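Local coordinates for chemotaxis protein CheX (Vibrio vulnificus, PDB 6VPW) that probably removes phosphate from the response regulator CheY during bacterial chemotaxis and so helps to end its signal to the flagellar motor, at residues Glu26-Lys31 with Pro140-Trp145; Met59-Asp64 with Gly92-Met97; Arg33-Glu38 with Ile136-Phe141; Ile39-Val44 with Gly125-His130; Gly66-Ile71 with Glu85-Met90. All blocks are in the same frame, centred on the assembly; numbering follows the deposited sequence.

Contact 1 of 5, residues Glu26-Lys31 with Pro140-Trp145; sequences ELKPQK and PFSSQW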
# COMPACT_ATOMS: atom_id res chain seq x y z
N GLU A 26 -5.20 -8.35 23.30
CA GLU A 26 -4.05 -7.57 23.80
C GLU A 26 -2.79 -7.93 23.02
O GLU A 26 -2.37 -9.09 23.07
CB GLU A 26 -3.88 -7.86 25.29
CG GLU A 26 -2.89 -6.94 25.99
CD GLU A 26 -2.88 -7.12 27.50
OE1 GLU A 26 -2.90 -8.28 27.96
OE2 GLU A 26 -2.91 -6.09 28.21
N LEU A 27 -2.22 -6.96 22.30
CA LEU A 27 -0.92 -7.17 21.60
C LEU A 27 0.21 -6.81 22.56
O LEU A 27 0.05 -5.87 23.36
CB LEU A 27 -0.82 -6.29 20.36
CG LEU A 27 -1.67 -6.73 19.16
CD1 LEU A 27 -1.27 -5.91 17.94
CD2 LEU A 27 -1.50 -8.22 18.89
N LYS A 28 1.31 -7.56 22.45
CA LYS A 28 2.54 -7.33 23.24
C LYS A 28 3.48 -6.52 22.36
O LYS A 28 4.04 -7.04 21.40
CB LYS A 28 3.15 -8.66 23.68
CG LYS A 28 4.60 -8.62 24.13
CD LYS A 28 4.86 -7.76 25.35
CE LYS A 28 6.33 -7.66 25.71
NZ LYS A 28 6.94 -8.99 25.98
N PRO A 29 3.67 -5.22 22.65
CA PRO A 29 4.58 -4.40 21.86
C PRO A 29 6.05 -4.68 22.18
O PRO A 29 6.36 -4.82 23.34
CB PRO A 29 4.24 -2.96 22.28
CG PRO A 29 3.68 -3.11 23.69
CD PRO A 29 2.98 -4.45 23.70
N GLN A 30 6.87 -4.83 21.14
CA GLN A 30 8.34 -4.90 21.30
C GLN A 30 8.83 -3.46 21.12
O GLN A 30 8.02 -2.64 20.65
CB GLN A 30 8.98 -5.87 20.31
CG GLN A 30 8.77 -7.34 20.66
CD GLN A 30 7.34 -7.80 20.47
OE1 GLN A 30 6.70 -7.49 19.47
NE2 GLN A 30 6.84 -8.57 21.42
N LYS A 31 10.07 -3.16 21.46
CA LYS A 31 10.60 -1.77 21.32
C LYS A 31 10.67 -1.39 19.84
O LYS A 31 11.27 -2.11 19.03
CB LYS A 31 11.99 -1.67 21.98
CG LYS A 31 12.68 -0.33 21.82
CD LYS A 31 13.93 -0.17 22.66
CE LYS A 31 13.64 -0.12 24.14
NZ LYS A 31 14.86 0.17 24.93
N PRO A 140 7.28 -3.84 16.10
CA PRO A 140 6.83 -5.23 16.18
C PRO A 140 5.85 -5.47 17.34
O PRO A 140 5.92 -4.79 18.36
CB PRO A 140 8.10 -6.06 16.43
CG PRO A 140 9.27 -5.08 16.31
CD PRO A 140 8.69 -3.69 16.49
N PHE A 141 4.99 -6.48 17.17
CA PHE A 141 4.00 -6.88 18.20
C PHE A 141 3.90 -8.40 18.21
O PHE A 141 4.14 -9.05 17.16
CB PHE A 141 2.62 -6.29 17.93
CG PHE A 141 2.52 -4.79 17.96
CD1 PHE A 141 2.74 -4.04 16.82
CD2 PHE A 141 2.17 -4.13 19.13
CE1 PHE A 141 2.62 -2.66 16.85
CE2 PHE A 141 2.05 -2.75 19.16
CZ PHE A 141 2.27 -2.02 18.02
N SER A 142 3.56 -8.94 19.38
CA SER A 142 3.43 -10.41 19.52
C SER A 142 2.15 -10.77 20.29
O SER A 142 1.58 -9.91 21.00
CB SER A 142 4.64 -10.96 20.21
OG SER A 142 4.71 -10.48 21.54
N SER A 143 1.70 -12.01 20.07
CA SER A 143 0.55 -12.61 20.78
C SER A 143 0.70 -14.13 20.61
O SER A 143 1.51 -14.56 19.75
CB SER A 143 -0.75 -12.11 20.26
OG SER A 143 -1.07 -12.73 19.03
N GLN A 144 -0.07 -14.91 21.35
CA GLN A 144 0.11 -16.38 21.22
C GLN A 144 -0.48 -16.83 19.88
O GLN A 144 -0.12 -17.92 19.43
CB GLN A 144 -0.53 -17.13 22.38
CG GLN A 144 -2.02 -16.88 22.54
CD GLN A 144 -2.60 -17.88 23.49
OE1 GLN A 144 -2.80 -19.05 23.15
NE2 GLN A 144 -2.91 -17.43 24.69
N TRP A 145 -1.30 -15.98 19.26
CA TRP A 145 -1.99 -16.35 18.00
C TRP A 145 -1.16 -15.93 16.79
O TRP A 145 -1.51 -16.34 15.66
CB TRP A 145 -3.40 -15.74 17.98
CG TRP A 145 -4.18 -16.12 19.20
CD1 TRP A 145 -4.77 -17.31 19.47
CD2 TRP A 145 -4.41 -15.28 20.34
NE1 TRP A 145 -5.36 -17.29 20.70
CE2 TRP A 145 -5.17 -16.05 21.26
CE3 TRP A 145 -4.08 -13.97 20.67
CZ2 TRP A 145 -5.58 -15.53 22.49
CZ3 TRP A 145 -4.48 -13.46 21.89
CH2 TRP A 145 -5.23 -14.23 22.77
O HOH W 1 6.20 -1.85 18.82
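The edge of an antiparallel sheet is made here, where strand 28-34 pairs with strand 137-142. Lys28 faces Ser142 as a hydrogen-bonded pair, with Lys28 N to Ser142 O and Ser142 N to Lys28 O both at 2.8 Å. Pro29 and Phe141 form the next, non-hydrogen-bonded pair. Proline has no N-H to give, but at this position none is required, and the ladder resumes with Gln30 N to Pro140 O at 2.9 Å. One water donates both to Gln30 O and to Pro140 O, bridging the two strands beyond that bond. On the face occupied by Pro29, the Phe141 ring (chi1 -64°, CG beside its own backbone N) lies with CD2 3.9 Å from Leu27 CB and CE2 3.8 Å from Pro29 CB. Leu27 crosses it at about a right angle and sets CD1 3.9 Å from Phe141 CB. On the face bearing Lys28, the stem of the lysine lies against the serine hydroxyl, Lys28 CG to Ser142 OG being 3.2 Å. Helix 8-23 covers the Phe141 side through Leu15, Met16 and Leu19, Leu67 of helix 65-76 packs on Leu27 and Ser143, and Phe141 pairs through its backbone with Ala148 of strand 148-154.

Contact 2 of 5, residues Met59-Asp64 with Gly92-Met97; sequences MSITFD and GEITNM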
# COMPACT_ATOMS: atom_id res chain seq x y z
N MET A 59 1.70 4.40 6.13
CA MET A 59 1.69 3.46 7.27
C MET A 59 1.18 2.10 6.77
O MET A 59 0.30 2.07 5.87
CB MET A 59 0.79 4.02 8.38
CG MET A 59 0.80 3.20 9.64
SD MET A 59 -0.52 1.98 9.64
CE MET A 59 -1.87 2.98 10.26
N SER A 60 1.76 1.02 7.29
CA SER A 60 1.27 -0.34 6.99
C SER A 60 1.14 -1.10 8.31
O SER A 60 1.91 -0.82 9.25
CB SER A 60 2.16 -1.08 6.01
OG SER A 60 3.50 -1.16 6.49
N ILE A 61 0.10 -1.92 8.40
CA ILE A 61 -0.11 -2.86 9.53
C ILE A 61 -0.10 -4.24 8.90
O ILE A 61 -0.95 -4.48 8.02
CB ILE A 61 -1.42 -2.64 10.29
CG1 ILE A 61 -1.61 -1.18 10.71
CG2 ILE A 61 -1.46 -3.58 11.48
CD1 ILE A 61 -2.97 -0.91 11.30
N THR A 62 0.81 -5.09 9.36
CA THR A 62 0.91 -6.46 8.79
C THR A 62 0.58 -7.45 9.89
O THR A 62 1.11 -7.28 11.02
CB THR A 62 2.32 -6.68 8.22
OG1 THR A 62 2.51 -5.73 7.17
CG2 THR A 62 2.50 -8.10 7.73
N PHE A 63 -0.24 -8.45 9.56
CA PHE A 63 -0.66 -9.49 10.53
C PHE A 63 -0.32 -10.90 10.04
O PHE A 63 -0.49 -11.19 8.83
CB PHE A 63 -2.18 -9.49 10.71
CG PHE A 63 -2.76 -8.21 11.25
CD1 PHE A 63 -2.87 -8.00 12.61
CD2 PHE A 63 -3.16 -7.20 10.39
CE1 PHE A 63 -3.40 -6.82 13.10
CE2 PHE A 63 -3.70 -6.03 10.88
CZ PHE A 63 -3.84 -5.85 12.24
N ASP A 64 0.07 -11.75 10.99
CA ASP A 64 0.13 -13.21 10.72
C ASP A 64 -1.31 -13.67 10.54
O ASP A 64 -2.20 -13.08 11.20
CB ASP A 64 0.81 -13.99 11.86
CG ASP A 64 2.31 -13.78 11.93
OD1 ASP A 64 2.85 -13.22 10.98
OD2 ASP A 64 2.92 -14.18 12.94
N GLY A 92 -8.94 -3.54 6.42
CA GLY A 92 -9.09 -2.16 5.91
C GLY A 92 -9.71 -1.25 6.96
O GLY A 92 -9.19 -0.10 7.14
N GLU A 93 -10.74 -1.73 7.66
CA GLU A 93 -11.42 -0.91 8.70
C GLU A 93 -10.46 -0.72 9.88
O GLU A 93 -10.40 0.41 10.40
CB GLU A 93 -12.76 -1.54 9.12
CG GLU A 93 -12.62 -2.85 9.86
CD GLU A 93 -13.88 -3.68 10.09
OE1 GLU A 93 -14.84 -3.54 9.29
OE2 GLU A 93 -13.88 -4.49 11.06
N ILE A 94 -9.70 -1.75 10.26
CA ILE A 94 -8.69 -1.60 11.36
C ILE A 94 -7.64 -0.55 10.94
O ILE A 94 -7.30 0.30 11.76
CB ILE A 94 -8.04 -2.94 11.74
CG1 ILE A 94 -9.04 -3.88 12.43
CG2 ILE A 94 -6.83 -2.70 12.62
CD1 ILE A 94 -8.46 -5.23 12.77
N THR A 95 -7.13 -0.63 9.71
CA THR A 95 -6.15 0.36 9.19
C THR A 95 -6.74 1.78 9.27
O THR A 95 -6.04 2.68 9.72
CB THR A 95 -5.71 -0.01 7.77
OG1 THR A 95 -5.20 -1.35 7.77
CG2 THR A 95 -4.68 0.94 7.19
N ASN A 96 -7.99 1.97 8.84
CA ASN A 96 -8.69 3.28 8.93
C ASN A 96 -8.84 3.74 10.38
O ASN A 96 -8.57 4.93 10.67
CB ASN A 96 -10.07 3.25 8.28
CG ASN A 96 -10.08 3.67 6.83
OD1 ASN A 96 -9.18 4.39 6.39
ND2 ASN A 96 -11.13 3.30 6.10
N MET A 97 -9.25 2.83 11.27
CA MET A 97 -9.47 3.22 12.69
C MET A 97 -8.14 3.59 13.35
O MET A 97 -8.11 4.58 14.10
CB MET A 97 -10.14 2.10 13.49
CG MET A 97 -11.62 1.95 13.22
SD MET A 97 -12.36 0.67 14.30
CE MET A 97 -11.62 -0.80 13.62
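Ile61 and Thr95 form the tighter part of this strand-to-helix contact. The isoleucine places CG1 beside its backbone N (chi1 -51°) and runs on extended, so Ile61 CD1 is the atom that arrives at the helix, 4.0 Å from Thr95 CA and 4.2 Å from Thr95 OG1. Its tip runs alongside the threonine, whose side chain points the other way. Thr95 OG1 is engaged within the helix, bonded to Val91 O, so this buried polar atom has a partner despite the apolar approach. To either side the fit is looser, resting on one touching atom each. Met59 CE stands 4.2 Å from Thr95 O, a carbonyl hydrogen-bonded to Thr99 OG1, while Phe63 CZ comes only within 4.4 Å of Ile94 CG2. The opposite flank of the helix turns to solvent, with Glu93 exposed and Asn96 partly so. No hydrogen bond joins strand and helix; the axes of 59-63 and 92-97 approach to 9.4 Å, at 136°. Packing of this sort, one helix laid over the face of an antiparallel sheet, belongs to the CheC-like alpha/beta fold. The spacing of Glu93 and Asn96 on the outer flank is consistent with the E-x-x-N signature of its CheY-directed phosphatases.

Contact 3 of 5, residues Arg33-Glu38 with Ile136-Phe141; sequences RIKKDE and IIIMPF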
# COMPACT_ATOMS: atom_id res chain seq x y z
N ARG A 33 11.97 0.44 16.43
CA ARG A 33 13.37 0.70 16.03
C ARG A 33 13.41 1.09 14.55
O ARG A 33 12.36 0.94 13.85
CB ARG A 33 14.23 -0.53 16.36
CG ARG A 33 13.66 -1.84 15.83
CD ARG A 33 14.56 -3.06 15.99
NE ARG A 33 14.00 -4.18 15.25
CZ ARG A 33 13.16 -5.10 15.73
NH1 ARG A 33 12.77 -5.05 16.99
NH2 ARG A 33 12.71 -6.06 14.94
N ILE A 34 14.54 1.65 14.11
CA ILE A 34 14.71 1.98 12.67
C ILE A 34 14.86 0.64 11.96
O ILE A 34 15.72 -0.16 12.39
CB ILE A 34 15.92 2.91 12.43
CG1 ILE A 34 15.73 4.26 13.13
CG2 ILE A 34 16.17 3.07 10.94
CD1 ILE A 34 16.92 5.18 13.04
N LYS A 35 14.02 0.40 10.95
CA LYS A 35 14.10 -0.87 10.20
C LYS A 35 15.44 -0.86 9.45
O LYS A 35 15.86 0.23 9.02
CB LYS A 35 12.91 -1.01 9.25
CG LYS A 35 12.86 -2.32 8.46
CD LYS A 35 11.60 -2.44 7.66
CE LYS A 35 11.53 -3.68 6.79
NZ LYS A 35 10.23 -3.76 6.08
N LYS A 36 16.08 -2.01 9.39
CA LYS A 36 17.37 -2.11 8.66
C LYS A 36 17.21 -3.23 7.63
O LYS A 36 16.36 -3.06 6.73
CB LYS A 36 18.52 -2.30 9.65
CG LYS A 36 18.68 -1.17 10.65
CD LYS A 36 19.91 -1.31 11.53
CE LYS A 36 19.91 -0.33 12.69
NZ LYS A 36 18.79 -0.60 13.63
N ASP A 37 17.97 -4.32 7.77
CA ASP A 37 17.94 -5.48 6.85
C ASP A 37 17.06 -6.58 7.45
O ASP A 37 16.97 -7.66 6.85
CB ASP A 37 19.36 -6.02 6.62
CG ASP A 37 20.41 -4.93 6.48
OD1 ASP A 37 20.02 -3.74 6.39
OD2 ASP A 37 21.61 -5.26 6.49
N GLU A 38 16.42 -6.30 8.59
CA GLU A 38 15.62 -7.31 9.34
C GLU A 38 14.47 -7.88 8.51
O GLU A 38 13.89 -7.15 7.67
CB GLU A 38 15.10 -6.71 10.65
CG GLU A 38 14.51 -5.32 10.50
CD GLU A 38 13.91 -4.80 11.79
OE1 GLU A 38 13.02 -5.48 12.34
OE2 GLU A 38 14.37 -3.74 12.27
N ILE A 136 12.39 5.01 8.25
CA ILE A 136 11.33 3.96 8.30
C ILE A 136 11.38 3.33 9.69
O ILE A 136 12.40 2.68 10.01
CB ILE A 136 11.48 2.91 7.20
CG1 ILE A 136 11.49 3.55 5.81
CG2 ILE A 136 10.38 1.86 7.34
CD1 ILE A 136 11.91 2.62 4.71
N ILE A 137 10.31 3.50 10.47
CA ILE A 137 10.21 2.94 11.85
C ILE A 137 9.36 1.66 11.78
O ILE A 137 8.28 1.70 11.13
CB ILE A 137 9.58 3.96 12.81
CG1 ILE A 137 10.32 5.31 12.80
CG2 ILE A 137 9.49 3.38 14.21
CD1 ILE A 137 11.75 5.23 13.27
N ILE A 138 9.86 0.58 12.37
CA ILE A 138 9.07 -0.69 12.45
C ILE A 138 8.72 -0.88 13.92
O ILE A 138 9.59 -0.67 14.76
CB ILE A 138 9.82 -1.91 11.86
CG1 ILE A 138 8.95 -3.17 11.92
CG2 ILE A 138 11.16 -2.12 12.55
CD1 ILE A 138 9.51 -4.35 11.15
N MET A 139 7.46 -1.21 14.20
CA MET A 139 6.98 -1.43 15.58
C MET A 139 6.46 -2.86 15.64
O MET A 139 5.36 -3.13 15.17
CB MET A 139 5.86 -0.44 15.93
CG MET A 139 6.13 0.99 15.43
SD MET A 139 4.76 2.14 15.70
CE MET A 139 5.17 3.41 14.51
N PRO A 140 7.28 -3.84 16.10
CA PRO A 140 6.83 -5.23 16.18
C PRO A 140 5.85 -5.47 17.34
O PRO A 140 5.92 -4.79 18.36
CB PRO A 140 8.10 -6.06 16.43
CG PRO A 140 9.27 -5.08 16.31
CD PRO A 140 8.69 -3.69 16.49
N PHE A 141 4.99 -6.48 17.17
CA PHE A 141 4.00 -6.88 18.20
C PHE A 141 3.90 -8.40 18.21
O PHE A 141 4.14 -9.05 17.16
CB PHE A 141 2.62 -6.29 17.93
CG PHE A 141 2.52 -4.79 17.96
CD1 PHE A 141 2.74 -4.04 16.82
CD2 PHE A 141 2.17 -4.13 19.13
CE1 PHE A 141 2.62 -2.66 16.85
CE2 PHE A 141 2.05 -2.75 19.16
CZ PHE A 141 2.27 -2.02 18.02
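Arg33 and Ile138 run alongside each other from a hydrogen-bonded pair of the antiparallel ladder between strands 28-34 and 137-142. The backbone holds them with Arg33 N to Ile138 O at 3.1 Å and Ile138 N to Arg33 O at 2.9 Å. Lys35 N adds a bond to Ile136 O as the edge strand gives way to a loop. That loop brings Glu38 back over Ile138, the two side chains running antiparallel, with Glu38 OE2 3.6 Å from Ile138 CG2. A third side chain closes in on the same methyl group, Lys35 CB at 3.9 Å from Ile138 CG2, before the lysine extends away to a salt bridge with Glu151. Pro140 crosses the arginine obliquely, its CG 3.6 Å from Arg33 NH1. Elsewhere, Ile34 CG1 meets Ile137 CD1 at 4.1 Å. Arg33 CG sits between the backbone N and carbonyl carbon (chi1 50°), and the chain then runs straight, which carries the guanidinium to Glu38. There a salt bridge within the segment grips the carboxylate side-on: Arg33 NE binds Glu38 OE2 at 3.0 Å and Arg33 NH2 binds Glu38 OE1 at 2.7 Å, each on the syn side but some 30° out of the carboxylate plane.

Contact 4 of 5, residues Ile39-Val44 with Gly125-His130; sequences IARGDV and GHTIRH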
# COMPACT_ATOMS: atom_id res chain seq x y z
N ILE A 39 14.15 -9.15 8.77
CA ILE A 39 13.03 -9.85 8.08
C ILE A 39 11.72 -9.33 8.68
O ILE A 39 11.61 -9.31 9.92
CB ILE A 39 13.16 -11.38 8.24
CG1 ILE A 39 14.54 -11.88 7.80
CG2 ILE A 39 12.03 -12.08 7.50
CD1 ILE A 39 14.78 -13.35 8.06
N ALA A 40 10.79 -8.91 7.82
CA ALA A 40 9.46 -8.41 8.25
C ALA A 40 8.40 -8.99 7.31
O ALA A 40 8.06 -8.34 6.30
CB ALA A 40 9.46 -6.90 8.25
N ARG A 41 7.87 -10.17 7.65
CA ARG A 41 6.88 -10.85 6.78
C ARG A 41 5.52 -10.97 7.48
O ARG A 41 5.49 -11.02 8.72
CB ARG A 41 7.44 -12.21 6.37
CG ARG A 41 8.69 -12.12 5.51
CD ARG A 41 9.35 -13.47 5.31
NE ARG A 41 8.54 -14.36 4.50
CZ ARG A 41 8.76 -15.66 4.34
NH1 ARG A 41 9.78 -16.24 4.96
NH2 ARG A 41 7.96 -16.38 3.59
N GLY A 42 4.46 -11.08 6.69
CA GLY A 42 3.10 -11.28 7.23
C GLY A 42 2.20 -11.89 6.17
O GLY A 42 2.67 -12.09 5.04
N ASP A 43 0.92 -12.06 6.50
CA ASP A 43 -0.01 -12.78 5.59
C ASP A 43 -1.08 -11.83 5.05
O ASP A 43 -1.61 -12.08 3.96
CB ASP A 43 -0.57 -14.00 6.30
CG ASP A 43 0.53 -14.93 6.82
OD1 ASP A 43 1.49 -15.20 6.05
OD2 ASP A 43 0.44 -15.32 7.99
N VAL A 44 -1.39 -10.79 5.81
CA VAL A 44 -2.40 -9.80 5.36
C VAL A 44 -1.98 -8.44 5.90
O VAL A 44 -1.64 -8.34 7.09
CB VAL A 44 -3.84 -10.22 5.72
CG1 VAL A 44 -4.08 -10.33 7.22
CG2 VAL A 44 -4.87 -9.29 5.08
N GLY A 125 3.32 -14.89 3.78
CA GLY A 125 4.73 -14.49 3.93
C GLY A 125 5.17 -13.36 3.01
O GLY A 125 6.37 -13.31 2.73
N HIS A 126 4.27 -12.46 2.59
CA HIS A 126 4.71 -11.32 1.75
C HIS A 126 5.51 -10.31 2.59
O HIS A 126 5.36 -10.32 3.85
CB HIS A 126 3.51 -10.63 1.08
CG HIS A 126 2.64 -9.86 2.02
ND1 HIS A 126 1.46 -10.38 2.51
CD2 HIS A 126 2.76 -8.62 2.55
CE1 HIS A 126 0.90 -9.48 3.31
NE2 HIS A 126 1.68 -8.41 3.36
N THR A 127 6.32 -9.47 1.93
CA THR A 127 7.11 -8.43 2.66
C THR A 127 6.69 -7.04 2.19
O THR A 127 6.22 -6.90 1.05
CB THR A 127 8.62 -8.61 2.45
OG1 THR A 127 8.88 -8.51 1.05
CG2 THR A 127 9.14 -9.94 2.92
N ILE A 128 6.91 -6.04 3.05
CA ILE A 128 6.54 -4.62 2.76
C ILE A 128 7.79 -3.75 2.87
O ILE A 128 8.61 -3.99 3.77
CB ILE A 128 5.43 -4.17 3.73
CG1 ILE A 128 4.15 -4.98 3.49
CG2 ILE A 128 5.18 -2.66 3.62
CD1 ILE A 128 2.95 -4.47 4.22
N ARG A 129 7.93 -2.81 1.95
CA ARG A 129 9.08 -1.88 1.98
C ARG A 129 8.57 -0.48 1.65
O ARG A 129 8.13 -0.25 0.50
CB ARG A 129 10.19 -2.32 1.02
CG ARG A 129 10.75 -3.70 1.34
CD ARG A 129 12.07 -3.98 0.66
NE ARG A 129 12.46 -5.38 0.80
CZ ARG A 129 13.69 -5.85 0.62
NH1 ARG A 129 14.68 -5.03 0.33
NH2 ARG A 129 13.93 -7.14 0.77
N HIS A 130 8.55 0.38 2.67
CA HIS A 130 8.17 1.79 2.45
C HIS A 130 9.31 2.48 1.71
O HIS A 130 10.47 2.14 1.96
CB HIS A 130 7.84 2.46 3.78
CG HIS A 130 6.59 1.93 4.39
ND1 HIS A 130 5.44 2.69 4.43
CD2 HIS A 130 6.28 0.73 4.93
CE1 HIS A 130 4.48 1.98 5.00
NE2 HIS A 130 4.97 0.77 5.30
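Gly125 is held at both its amide nitrogen and its carbonyl oxygen by side chains of opposite charge from the facing segment. Arg41 NE gives a nearly straight bond to Gly125 O (3.0 Å, 167°), the oxygen lying in the guanidinium plane, while Gly125 N gives its proton to Asp43 OD1 at 2.9 Å. Arg41 reaches this carbonyl because its chain bends at chi3 (67°), and on the way Arg41 CG presses to 3.4 Å from Thr127 CG2, a close approach for two carbons. The other oxygen of the carboxylate, Asp43 OD2, accepts from Glu65 N, so the aspartate ties two backbone amides together. Next to these bonds strand 41-42 pairs antiparallel with 126-130, and Gly42 N bonds His126 O at 3.1 Å. Asp43 and Val44 then both face Phe63, a classic beta bulge at the corner where the chain passes into the main sheet. The His126 ring lies with one face beneath Gly42 O, which stands 3.2 Å above its plane toward the rim. Its rotation is fixed by hydrogen bonds at both ring nitrogens, NE2 with Ser45 OG and ND1 with Gly123 O. Nearby, the buried Ile128 N has no partner in the model. Residues Thr127 to His130 continue as an antiparallel ladder with a strand of the second subunit, and Ile128 and His130 pack on Val119 of that subunit.

Contact 5 of 5, residues Gly66-Ile71 with Glu85-Met90; sequences GLALEI and EEVTDM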
# COMPACT_ATOMS: atom_id res chain seq x y z
N GLY A 66 -2.88 -16.31 11.66
CA GLY A 66 -3.44 -16.76 12.94
C GLY A 66 -4.00 -15.60 13.75
O GLY A 66 -5.12 -15.73 14.29
N LEU A 67 -3.27 -14.49 13.79
CA LEU A 67 -3.68 -13.29 14.57
C LEU A 67 -4.88 -12.62 13.91
O LEU A 67 -5.85 -12.28 14.63
CB LEU A 67 -2.48 -12.35 14.66
CG LEU A 67 -2.74 -11.00 15.32
CD1 LEU A 67 -3.41 -11.19 16.68
CD2 LEU A 67 -1.46 -10.21 15.46
N ALA A 68 -4.82 -12.43 12.59
CA ALA A 68 -5.95 -11.86 11.83
C ALA A 68 -7.22 -12.70 12.09
O ALA A 68 -8.29 -12.11 12.34
CB ALA A 68 -5.59 -11.83 10.36
N LEU A 69 -7.12 -14.03 12.00
CA LEU A 69 -8.30 -14.90 12.23
C LEU A 69 -8.78 -14.74 13.68
O LEU A 69 -10.01 -14.71 13.89
CB LEU A 69 -7.97 -16.35 11.88
CG LEU A 69 -7.72 -16.65 10.40
CD1 LEU A 69 -7.34 -18.11 10.19
CD2 LEU A 69 -8.94 -16.31 9.56
N GLU A 70 -7.85 -14.59 14.64
CA GLU A 70 -8.27 -14.44 16.06
C GLU A 70 -9.01 -13.11 16.23
O GLU A 70 -10.06 -13.11 16.89
CB GLU A 70 -7.07 -14.52 17.01
CG GLU A 70 -7.46 -14.76 18.46
CD GLU A 70 -7.98 -16.15 18.77
OE1 GLU A 70 -7.81 -17.07 17.93
OE2 GLU A 70 -8.60 -16.31 19.83
N ILE A 71 -8.49 -12.03 15.65
CA ILE A 71 -9.17 -10.71 15.71
C ILE A 71 -10.58 -10.85 15.12
O ILE A 71 -11.55 -10.41 15.79
CB ILE A 71 -8.32 -9.63 15.01
CG1 ILE A 71 -7.00 -9.41 15.76
CG2 ILE A 71 -9.08 -8.33 14.83
CD1 ILE A 71 -5.99 -8.57 15.01
N GLU A 85 -12.77 -12.25 1.70
CA GLU A 85 -13.06 -10.80 1.50
C GLU A 85 -13.50 -10.18 2.83
O GLU A 85 -13.20 -8.99 3.04
CB GLU A 85 -14.10 -10.57 0.41
CG GLU A 85 -13.54 -10.69 -1.00
CD GLU A 85 -14.48 -10.20 -2.09
OE1 GLU A 85 -13.97 -9.79 -3.16
OE2 GLU A 85 -15.71 -10.21 -1.88
N GLU A 86 -14.16 -10.96 3.69
CA GLU A 86 -14.62 -10.41 5.00
C GLU A 86 -13.39 -10.07 5.86
O GLU A 86 -13.43 -9.04 6.54
CB GLU A 86 -15.55 -11.42 5.67
CG GLU A 86 -16.43 -10.81 6.75
CD GLU A 86 -17.45 -11.78 7.31
OE1 GLU A 86 -17.49 -12.94 6.84
OE2 GLU A 86 -18.21 -11.38 8.22
N VAL A 87 -12.33 -10.88 5.80
CA VAL A 87 -11.09 -10.63 6.59
C VAL A 87 -10.37 -9.41 6.00
O VAL A 87 -9.89 -8.57 6.79
CB VAL A 87 -10.16 -11.86 6.62
CG1 VAL A 87 -8.84 -11.55 7.30
CG2 VAL A 87 -10.82 -13.06 7.28
N THR A 88 -10.31 -9.29 4.68
CA THR A 88 -9.64 -8.10 4.07
C THR A 88 -10.45 -6.84 4.38
O THR A 88 -9.83 -5.78 4.64
CB THR A 88 -9.39 -8.34 2.58
OG1 THR A 88 -10.67 -8.46 1.97
CG2 THR A 88 -8.55 -9.56 2.32
N ASP A 89 -11.79 -6.93 4.39
CA ASP A 89 -12.62 -5.75 4.76
C ASP A 89 -12.26 -5.32 6.18
O ASP A 89 -12.07 -4.12 6.42
CB ASP A 89 -14.12 -6.04 4.65
CG ASP A 89 -14.65 -6.09 3.22
OD1 ASP A 89 -13.88 -5.76 2.29
OD2 ASP A 89 -15.83 -6.48 3.05
N MET A 90 -12.13 -6.30 7.09
CA MET A 90 -11.80 -6.00 8.51
C MET A 90 -10.41 -5.35 8.62
O MET A 90 -10.24 -4.44 9.44
CB MET A 90 -11.85 -7.27 9.36
CG MET A 90 -11.27 -7.09 10.75
SD MET A 90 -9.44 -7.14 10.80
CE MET A 90 -9.15 -8.90 10.63
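Met90 reaches across from helix 85-107 to helix 65-76, and its path explains much of the contact. CB starts the chain toward the other helix, and CG follows anti to the backbone N (chi1 169°); these two carbons meet nothing closely. A bend at chi2 brings Met90 SD to 4.2 Å from Ile71 CG2. A second bend, at chi3, turns Met90 CE aside to end 3.7 Å from Ala68 O, so the methyl tip rests on a backbone carbonyl one turn before Ile71. One turn earlier on its own helix, Val87 divides its branches: CG1 faces Ala68 CB at 4.5 Å and CG2 faces Leu69 CD2 at 4.4 Å. The axes of segments 66-71 and 85-90 lie 10.5 Å apart at 86°, with Ala68 and Val87 the nearest CA pair. No hydrogen bond crosses. On the flank turned from this seam, Thr88 OG1 gives a bond back to Glu85 O at 2.8 Å, an oxygen that also receives Asp89 N from the same face of its carbonyl plane. Lys131 of the second subunit meets that flank, with a salt bridge to Asp89 and a hydrogen bond to Thr88. The pair of helices thus joins several layers of the fold: Ile71 packs on Leu19 and Ala23 of helix 8-23, Met72 of helix 65-76 touches Val87 and Met90, and Thr88 touches Val120 and Ser122 of strand 114-123.

Contacts 1 and 3 are successive parts of one strand pairing, sharing Pro140 and Phe141, with centres 14 Å apart. Contact 3 passes directly into contact 4, about 12 Å away between centres, where Ile138 CD1 lies 3.9 Å from Ala40 CB. Contacts 2 and 5 both use helix 85-107 and are about 10 Å apart between centres; Ile71 joins them by packing on Phe63 and Ile94. Contact 2 also reaches contact 4 through a probable hydrogen bond, Ser60 OG to His130 NE2 at 2.7 Å. Contacts 4 and 5, with centres about 16 Å apart, both touch the second subunit. Helix 85-107 carries the probable phosphatase signature, Glu93 and Asn96, within contact 2.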